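PDB 2EGR: putative esterase aq_1494 from Aquifex aeolicus, which probably hydrolyses fatty acyl-CoA thioesters, acting as a hotdog-fold thioesterase. Local coordinates for residues Pro66-Asn78 / Phe89-Ala101. Sequence-based numbering, arbitrary orientation.
Sequences PLFYDDVFEVHLN and FSYIVFKEDIAVA
Phe89 meets Leu77 where its CD1 comes 3.4 Å from Leu77 CD2, within the antiparallel hairpin of strands 72-82 and 86-95. Ser90, Ile92 and Phe94 form hydrogen-bonded pairs with Asn78, His76 and Glu74, each pair closed by two backbone bonds; the polar ends of Ser90 and Asn78 also share Glu80 as partner. Tyr91 and Val93 turn to the opposite face, which helix 22-39 covers in hotdog fashion. There Tyr91 lies alongside Val75, taking Val75 CG1 at its ring edge, while Val93 CG1 sits 3.9 Å from Phe73 CD1. On the other face Phe94 directs its ring edge at the His76 imidazole in a T-shaped stack, CD2 standing 3.5 Å above the centre of that ring, with the planes at 57°. Lys95, its CG anti to the backbone N (chi1 171°) and the chain extended beyond, runs past Leu67 CD2 to place NZ 2.8 Å from Asp71 OD2 in a salt bridge. Water 1 links NZ to Pro66 O, and water 2 joins Val72 O to Glu96 N in the type II' turn. Val100, in a classic bulge opposite Val93, packs CG1 3.8 Å from Leu67 CG. Because Phe68 N and Lys95 NZ grip Asp71 OD2 from opposite faces of the carboxylate, one oxygen ties the 68-71 turn to the neighbouring strand, and the lysine's charge probably stabilises the ionised aspartate.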
ATOM      1  N   PRO A  66     -18.102  -2.387   7.807  1.00 21.09           N
ATOM      2  CA  PRO A  66     -16.720  -1.889   7.693  1.00 20.02           C
ATOM      3  C   PRO A  66     -15.864  -2.204   8.918  1.00 20.01           C
ATOM      4  O   PRO A  66     -16.398  -2.503   9.977  1.00 20.08           O
ATOM      5  CB  PRO A  66     -16.909  -0.380   7.592  1.00 20.87           C
ATOM      6  CG  PRO A  66     -18.130  -0.122   8.407  1.00 21.41           C
ATOM      7  CD  PRO A  66     -19.048  -1.288   8.067  1.00 20.19           C
ATOM      8  N   LEU A  67     -14.545  -2.087   8.746  1.00 19.25           N
ATOM      9  CA  LEU A  67     -13.595  -2.061   9.844  1.00 18.40           C
ATOM     10  C   LEU A  67     -13.037  -0.631   9.923  1.00 17.95           C
ATOM     11  O   LEU A  67     -12.831   0.022   8.882  1.00 16.88           O
ATOM     12  CB  LEU A  67     -12.485  -3.081   9.607  1.00 17.94           C
ATOM     13  CG  LEU A  67     -12.795  -4.589   9.761  1.00 18.38           C
ATOM     14  CD1 LEU A  67     -11.592  -5.360   9.267  1.00 20.80           C
ATOM     15  CD2 LEU A  67     -13.106  -4.917  11.213  1.00 20.21           C
ATOM     16  N   PHE A  68     -12.812  -0.168  11.151  1.00 17.54           N
ATOM     17  CA  PHE A  68     -12.363   1.183  11.435  1.00 17.34           C
ATOM     18  C   PHE A  68     -10.958   1.125  11.999  1.00 16.06           C
ATOM     19  O   PHE A  68     -10.520   0.080  12.463  1.00 16.07           O
ATOM     20  CB  PHE A  68     -13.287   1.847  12.478  1.00 18.60           C
ATOM     21  CG  PHE A  68     -14.741   1.864  12.075  1.00 19.56           C
ATOM     22  CD1 PHE A  68     -15.135   2.414  10.878  1.00 22.50           C
ATOM     23  CD2 PHE A  68     -15.717   1.315  12.918  1.00 23.59           C
ATOM     24  CE1 PHE A  68     -16.516   2.419  10.479  1.00 23.81           C
ATOM     25  CE2 PHE A  68     -17.078   1.323  12.548  1.00 21.59           C
ATOM     26  CZ  PHE A  68     -17.471   1.876  11.333  1.00 23.24           C
ATOM     27  N   TYR A  69     -10.271   2.259  11.985  1.00 16.08           N
ATOM     28  CA  TYR A  69      -8.988   2.396  12.635  1.00 16.13           C
ATOM     29  C   TYR A  69      -9.040   1.871  14.063  1.00 16.91           C
ATOM     30  O   TYR A  69      -9.928   2.254  14.832  1.00 17.58           O
ATOM     31  CB  TYR A  69      -8.497   3.875  12.660  1.00 16.15           C
ATOM     32  CG  TYR A  69      -7.287   4.058  13.541  1.00 14.99           C
ATOM     33  CD1 TYR A  69      -6.104   3.306  13.333  1.00 13.15           C
ATOM     34  CD2 TYR A  69      -7.316   4.934  14.636  1.00 14.07           C
ATOM     35  CE1 TYR A  69      -4.980   3.462  14.201  1.00 14.24           C
ATOM     36  CE2 TYR A  69      -6.220   5.096  15.461  1.00 15.48           C
ATOM     37  CZ  TYR A  69      -5.057   4.378  15.239  1.00 15.82           C
ATOM     38  OH  TYR A  69      -3.997   4.562  16.095  1.00 16.57           O
ATOM     39  N   ASP A  70      -8.045   1.032  14.386  1.00 16.68           N
ATOM     40  CA  ASP A  70      -7.771   0.529  15.732  1.00 16.94           C
ATOM     41  C   ASP A  70      -8.753  -0.556  16.157  1.00 16.64           C
ATOM     42  O   ASP A  70      -8.675  -0.978  17.312  1.00 17.78           O
ATOM     43  CB  ASP A  70      -7.729   1.660  16.779  1.00 18.57           C
ATOM     44  CG  ASP A  70      -6.692   1.411  17.879  1.00 20.29           C
ATOM     45  OD1 ASP A  70      -5.699   0.730  17.625  1.00 17.49           O
ATOM     46  OD2 ASP A  70      -6.844   1.913  19.004  1.00 22.72           O
ATOM     47  N   ASP A  71      -9.638  -1.016  15.255  1.00 15.46           N
ATOM     48  CA  ASP A  71     -10.534  -2.154  15.541  1.00 16.17           C
ATOM     49  C   ASP A  71      -9.710  -3.419  15.677  1.00 17.30           C
ATOM     50  O   ASP A  71      -8.778  -3.644  14.907  1.00 17.78           O
ATOM     51  CB  ASP A  71     -11.578  -2.408  14.453  1.00 15.80           C
ATOM     52  CG  ASP A  71     -12.775  -1.479  14.531  1.00 16.91           C
ATOM     53  OD1 ASP A  71     -12.969  -0.817  15.555  1.00 18.06           O
ATOM     54  OD2 ASP A  71     -13.550  -1.473  13.553  1.00 18.54           O
ATOM     55  N   VAL A  72     -10.048  -4.245  16.664  1.00 17.53           N
ATOM     56  CA  VAL A  72      -9.467  -5.578  16.751  1.00 18.92           C
ATOM     57  C   VAL A  72     -10.412  -6.531  16.021  1.00 18.97           C
ATOM     58  O   VAL A  72     -11.634  -6.509  16.235  1.00 19.80           O
ATOM     59  CB  VAL A  72      -9.200  -6.011  18.218  1.00 18.83           C
ATOM     60  CG1 VAL A  72      -8.647  -7.489  18.261  1.00 21.97           C
ATOM     61  CG2 VAL A  72      -8.208  -5.049  18.865  1.00 20.37           C
ATOM     62  N   PHE A  73      -9.850  -7.323  15.121  1.00 18.25           N
ATOM     63  CA  PHE A  73     -10.639  -8.219  14.314  1.00 18.71           C
ATOM     64  C   PHE A  73      -9.925  -9.567  14.232  1.00 19.67           C
ATOM     65  O   PHE A  73      -8.761  -9.690  14.616  1.00 20.17           O
ATOM     66  CB  PHE A  73     -10.966  -7.586  12.931  1.00 19.62           C
ATOM     67  CG  PHE A  73      -9.774  -7.433  12.051  1.00 17.21           C
ATOM     68  CD1 PHE A  73      -9.371  -8.470  11.221  1.00 18.92           C
ATOM     69  CD2 PHE A  73      -9.023  -6.248  12.088  1.00 20.38           C
ATOM     70  CE1 PHE A  73      -8.246  -8.341  10.394  1.00 20.13           C
ATOM     71  CE2 PHE A  73      -7.891  -6.120  11.298  1.00 17.55           C
ATOM     72  CZ  PHE A  73      -7.502  -7.154  10.451  1.00 18.81           C
ATOM     73  N   GLU A  74     -10.649 -10.586  13.786  1.00 20.13           N
ATOM     74  CA  GLU A  74     -10.084 -11.912  13.637  1.00 19.61           C
ATOM     75  C   GLU A  74     -10.469 -12.412  12.270  1.00 19.06           C
ATOM     76  O   GLU A  74     -11.593 -12.223  11.839  1.00 19.68           O
ATOM     77  CB  GLU A  74     -10.601 -12.866  14.743  1.00 19.68           C
ATOM     78  CG  GLU A  74     -10.224 -12.371  16.124  1.00 21.38           C
ATOM     79  CD  GLU A  74     -10.608 -13.341  17.226  1.00 26.21           C
ATOM     80  OE1 GLU A  74     -11.536 -14.137  17.016  1.00 22.66           O
ATOM     81  OE2 GLU A  74      -9.925 -13.330  18.271  1.00 26.57           O
ATOM     82  N   VAL A  75      -9.492 -13.018  11.611  1.00 19.04           N
ATOM     83  CA  VAL A  75      -9.669 -13.769  10.388  1.00 18.29           C
ATOM     84  C   VAL A  75      -9.671 -15.267  10.777  1.00 18.89           C
ATOM     85  O   VAL A  75      -8.655 -15.801  11.277  1.00 19.14           O
ATOM     86  CB  VAL A  75      -8.502 -13.470   9.448  1.00 17.73           C
ATOM     87  CG1 VAL A  75      -8.641 -14.242   8.137  1.00 18.37           C
ATOM     88  CG2 VAL A  75      -8.387 -11.929   9.235  1.00 17.86           C
ATOM     89  N   HIS A  76     -10.817 -15.910  10.593  1.00 19.88           N
ATOM     90  CA  HIS A  76     -10.954 -17.345  10.830  1.00 21.06           C
ATOM     91  C   HIS A  76     -10.852 -18.025   9.475  1.00 21.28           C
ATOM     92  O   HIS A  76     -11.715 -17.809   8.576  1.00 21.31           O
ATOM     93  CB  HIS A  76     -12.325 -17.655  11.437  1.00 21.57           C
ATOM     94  CG  HIS A  76     -12.519 -17.172  12.843  1.00 23.64           C
ATOM     95  ND1 HIS A  76     -11.949 -16.020  13.347  1.00 26.03           N
ATOM     96  CD2 HIS A  76     -13.265 -17.687  13.849  1.00 22.41           C
ATOM     97  CE1 HIS A  76     -12.334 -15.850  14.602  1.00 24.90           C
ATOM     98  NE2 HIS A  76     -13.146 -16.840  14.923  1.00 24.92           N
ATOM     99  N   LEU A  77      -9.799 -18.813   9.329  1.00 20.66           N
ATOM    100  CA  LEU A  77      -9.409 -19.465   8.082  1.00 21.91           C
ATOM    101  C   LEU A  77      -9.834 -20.919   8.133  1.00 23.67           C
ATOM    102  O   LEU A  77      -9.674 -21.566   9.175  1.00 22.68           O
ATOM    103  CB  LEU A  77      -7.875 -19.377   7.964  1.00 21.92           C
ATOM    104  CG  LEU A  77      -7.001 -19.909   6.841  1.00 21.97           C
ATOM    105  CD1 LEU A  77      -5.617 -19.228   6.821  1.00 24.69           C
ATOM    106  CD2 LEU A  77      -6.824 -21.415   6.972  1.00 22.13           C
ATOM    107  N   ASN A  78     -10.345 -21.433   7.011  1.00 23.90           N
ATOM    108  CA  ASN A  78     -10.649 -22.860   6.858  1.00 25.57           C
ATOM    109  C   ASN A  78     -10.183 -23.392   5.495  1.00 26.64           C
ATOM    110  O   ASN A  78     -10.354 -22.707   4.488  1.00 25.89           O
ATOM    111  CB  ASN A  78     -12.149 -23.083   7.044  1.00 26.20           C
ATOM    112  CG  ASN A  78     -12.540 -24.580   6.986  1.00 31.16           C
ATOM    113  OD1 ASN A  78     -11.985 -25.411   7.728  1.00 36.79           O
ATOM    114  ND2 ASN A  78     -13.481 -24.920   6.102  1.00 31.22           N
ATOM    115  N   PHE A  89      -8.814 -21.786   0.347  1.00 22.97           N
ATOM    116  CA  PHE A  89      -9.154 -21.359   1.686  1.00 22.36           C
ATOM    117  C   PHE A  89     -10.406 -20.517   1.702  1.00 22.21           C
ATOM    118  O   PHE A  89     -10.657 -19.751   0.755  1.00 21.71           O
ATOM    119  CB  PHE A  89      -8.023 -20.517   2.323  1.00 22.99           C
ATOM    120  CG  PHE A  89      -6.782 -21.287   2.643  1.00 24.26           C
ATOM    121  CD1 PHE A  89      -6.753 -22.200   3.691  1.00 25.91           C
ATOM    122  CD2 PHE A  89      -5.610 -21.052   1.930  1.00 26.37           C
ATOM    123  CE1 PHE A  89      -5.560 -22.891   3.998  1.00 25.18           C
ATOM    124  CE2 PHE A  89      -4.418 -21.730   2.235  1.00 27.59           C
ATOM    125  CZ  PHE A  89      -4.397 -22.657   3.257  1.00 25.33           C
ATOM    126  N   SER A  90     -11.178 -20.650   2.780  1.00 21.26           N
ATOM    127  CA  SER A  90     -12.262 -19.731   3.083  1.00 21.41           C
ATOM    128  C   SER A  90     -11.895 -18.914   4.316  1.00 21.38           C
ATOM    129  O   SER A  90     -11.062 -19.336   5.139  1.00 20.65           O
ATOM    130  CB  SER A  90     -13.630 -20.424   3.223  1.00 23.17           C
ATOM    131  OG  SER A  90     -13.856 -20.961   4.512  1.00 24.12           O
ATOM    132  N   TYR A  91     -12.449 -17.718   4.395  1.00 20.05           N
ATOM    133  CA  TYR A  91     -12.114 -16.783   5.452  1.00 19.76           C
ATOM    134  C   TYR A  91     -13.396 -16.141   5.903  1.00 19.97           C
ATOM    135  O   TYR A  91     -14.271 -15.794   5.063  1.00 20.50           O
ATOM    136  CB  TYR A  91     -11.152 -15.651   4.985  1.00 18.71           C
ATOM    137  CG  TYR A  91      -9.953 -16.077   4.206  1.00 18.74           C
ATOM    138  CD1 TYR A  91      -8.724 -16.217   4.807  1.00 17.13           C
ATOM    139  CD2 TYR A  91     -10.042 -16.310   2.855  1.00 18.26           C
ATOM    140  CE1 TYR A  91      -7.606 -16.600   4.079  1.00 16.33           C
ATOM    141  CE2 TYR A  91      -8.948 -16.694   2.117  1.00 15.26           C
ATOM    142  CZ  TYR A  91      -7.741 -16.852   2.724  1.00 13.55           C
ATOM    143  OH  TYR A  91      -6.691 -17.202   1.961  1.00 15.90           O
ATOM    144  N   ILE A  92     -13.550 -15.997   7.218  1.00 18.98           N
ATOM    145  CA  ILE A  92     -14.547 -15.108   7.780  1.00 20.01           C
ATOM    146  C   ILE A  92     -13.857 -14.078   8.673  1.00 19.90           C
ATOM    147  O   ILE A  92     -13.036 -14.427   9.521  1.00 18.23           O
ATOM    148  CB  ILE A  92     -15.668 -15.847   8.602  1.00 21.11           C
ATOM    149  CG1 ILE A  92     -16.326 -16.920   7.733  1.00 23.46           C
ATOM    150  CG2 ILE A  92     -16.716 -14.853   9.062  1.00 22.13           C
ATOM    151  CD1 ILE A  92     -16.836 -18.142   8.515  1.00 29.31           C
ATOM    152  N   VAL A  93     -14.169 -12.813   8.434  1.00 19.22           N
ATOM    153  CA  VAL A  93     -13.615 -11.741   9.256  1.00 19.15           C
ATOM    154  C   VAL A  93     -14.611 -11.365  10.322  1.00 19.55           C
ATOM    155  O   VAL A  93     -15.728 -10.923  10.014  1.00 20.83           O
ATOM    156  CB  VAL A  93     -13.225 -10.508   8.414  1.00 18.97           C
ATOM    157  CG1 VAL A  93     -12.668  -9.393   9.354  1.00 18.17           C
ATOM    158  CG2 VAL A  93     -12.208 -10.912   7.334  1.00 17.61           C
ATOM    159  N   PHE A  94     -14.225 -11.571  11.583  1.00 19.84           N
ATOM    160  CA  PHE A  94     -15.071 -11.212  12.720  1.00 21.09           C
ATOM    161  C   PHE A  94     -14.625  -9.965  13.448  1.00 22.15           C
ATOM    162  O   PHE A  94     -13.435  -9.758  13.688  1.00 21.64           O
ATOM    163  CB  PHE A  94     -15.115 -12.357  13.747  1.00 21.39           C
ATOM    164  CG  PHE A  94     -15.917 -13.538  13.294  1.00 20.41           C
ATOM    165  CD1 PHE A  94     -17.313 -13.517  13.375  1.00 23.49           C
ATOM    166  CD2 PHE A  94     -15.287 -14.652  12.771  1.00 22.19           C
ATOM    167  CE1 PHE A  94     -18.064 -14.615  12.943  1.00 23.18           C
ATOM    168  CE2 PHE A  94     -16.029 -15.756  12.339  1.00 22.81           C
ATOM    169  CZ  PHE A  94     -17.414 -15.731  12.432  1.00 21.32           C
ATOM    170  N   LYS A  95     -15.602  -9.152  13.831  1.00 23.49           N
ATOM    171  CA  LYS A  95     -15.384  -8.070  14.776  1.00 24.47           C
ATOM    172  C   LYS A  95     -16.452  -8.146  15.876  1.00 25.90           C
ATOM    173  O   LYS A  95     -17.654  -8.036  15.616  1.00 24.70           O
ATOM    174  CB  LYS A  95     -15.427  -6.733  14.025  1.00 25.11           C
ATOM    175  CG  LYS A  95     -15.432  -5.476  14.884  1.00 24.66           C
ATOM    176  CD  LYS A  95     -15.826  -4.276  13.995  1.00 25.28           C
ATOM    177  CE  LYS A  95     -16.081  -3.059  14.826  1.00 27.65           C
ATOM    178  NZ  LYS A  95     -16.269  -1.759  14.081  1.00 27.77           N
ATOM    179  N   GLU A  96     -15.995  -8.318  17.110  1.00 28.56           N
ATOM    180  CA  GLU A  96     -16.900  -8.574  18.229  1.00 30.83           C
ATOM    181  C   GLU A  96     -17.777  -9.792  17.854  1.00 31.46           C
ATOM    182  O   GLU A  96     -17.240 -10.808  17.423  1.00 32.12           O
ATOM    183  CB  GLU A  96     -17.638  -7.296  18.630  1.00 31.72           C
ATOM    184  CG  GLU A  96     -16.740  -6.479  19.575  1.00 36.83           C
ATOM    185  CD  GLU A  96     -16.909  -4.980  19.483  1.00 42.65           C
ATOM    186  OE1 GLU A  96     -17.174  -4.436  18.388  1.00 45.72           O
ATOM    187  OE2 GLU A  96     -16.741  -4.325  20.533  1.00 46.60           O
ATOM    188  N   ASP A  97     -19.085  -9.754  17.973  1.00 32.37           N
ATOM    189  CA  ASP A  97     -19.756 -11.037  17.670  1.00 34.57           C
ATOM    190  C   ASP A  97     -19.872 -11.319  16.151  1.00 32.98           C
ATOM    191  O   ASP A  97     -20.265 -12.422  15.719  1.00 32.88           O
ATOM    192  CB  ASP A  97     -21.117 -11.159  18.395  1.00 35.63           C
ATOM    193  CG  ASP A  97     -21.001 -11.815  19.790  1.00 40.27           C
ATOM    194  OD1 ASP A  97     -22.060 -12.072  20.422  1.00 43.40           O
ATOM    195  OD2 ASP A  97     -19.855 -12.067  20.255  1.00 45.95           O
ATOM    196  N   ILE A  98     -19.462 -10.334  15.352  1.00 31.47           N
ATOM    197  CA  ILE A  98     -20.092 -10.098  14.054  1.00 29.98           C
ATOM    198  C   ILE A  98     -19.207 -10.397  12.859  1.00 28.94           C
ATOM    199  O   ILE A  98     -18.069  -9.918  12.786  1.00 28.19           O
ATOM    200  CB  ILE A  98     -20.640  -8.630  13.965  1.00 30.56           C
ATOM    201  CG1 ILE A  98     -21.466  -8.234  15.211  1.00 32.25           C
ATOM    202  CG2 ILE A  98     -21.386  -8.393  12.631  1.00 30.69           C
ATOM    203  CD1 ILE A  98     -22.613  -9.176  15.578  1.00 34.66           C
ATOM    204  N   ALA A  99     -19.740 -11.194  11.932  1.00 26.88           N
ATOM    205  CA  ALA A  99     -19.108 -11.397  10.627  1.00 26.05           C
ATOM    206  C   ALA A  99     -19.220 -10.125   9.772  1.00 25.74           C
ATOM    207  O   ALA A  99     -20.316  -9.685   9.375  1.00 25.21           O
ATOM    208  CB  ALA A  99     -19.689 -12.613   9.915  1.00 26.09           C
ATOM    209  N   VAL A 100     -18.055  -9.549   9.493  1.00 24.46           N
ATOM    210  CA  VAL A 100     -17.920  -8.244   8.870  1.00 23.95           C
ATOM    211  C   VAL A 100     -17.567  -8.419   7.365  1.00 22.73           C
ATOM    212  O   VAL A 100     -17.810  -7.524   6.536  1.00 21.78           O
ATOM    213  CB  VAL A 100     -16.856  -7.482   9.741  1.00 24.67           C
ATOM    214  CG1 VAL A 100     -15.667  -6.994   9.002  1.00 26.58           C
ATOM    215  CG2 VAL A 100     -17.492  -6.499  10.730  1.00 24.50           C
ATOM    216  N   ALA A 101     -16.992  -9.573   7.024  1.00 20.81           N
ATOM    217  CA  ALA A 101     -16.729  -9.942   5.641  1.00 21.74           C
ATOM    218  C   ALA A 101     -16.488 -11.436   5.523  1.00 22.32           C
ATOM    219  O   ALA A 101     -16.130 -12.110   6.511  1.00 23.66           O
ATOM    220  CB  ALA A 101     -15.500  -9.154   5.093  1.00 20.94           C
TER
HETATM  221  O   HOH W   1     -18.334  -2.393  11.933  1.00 28.61           O
HETATM  222  O   HOH W   2     -13.218  -8.370  17.382  1.00 35.47           O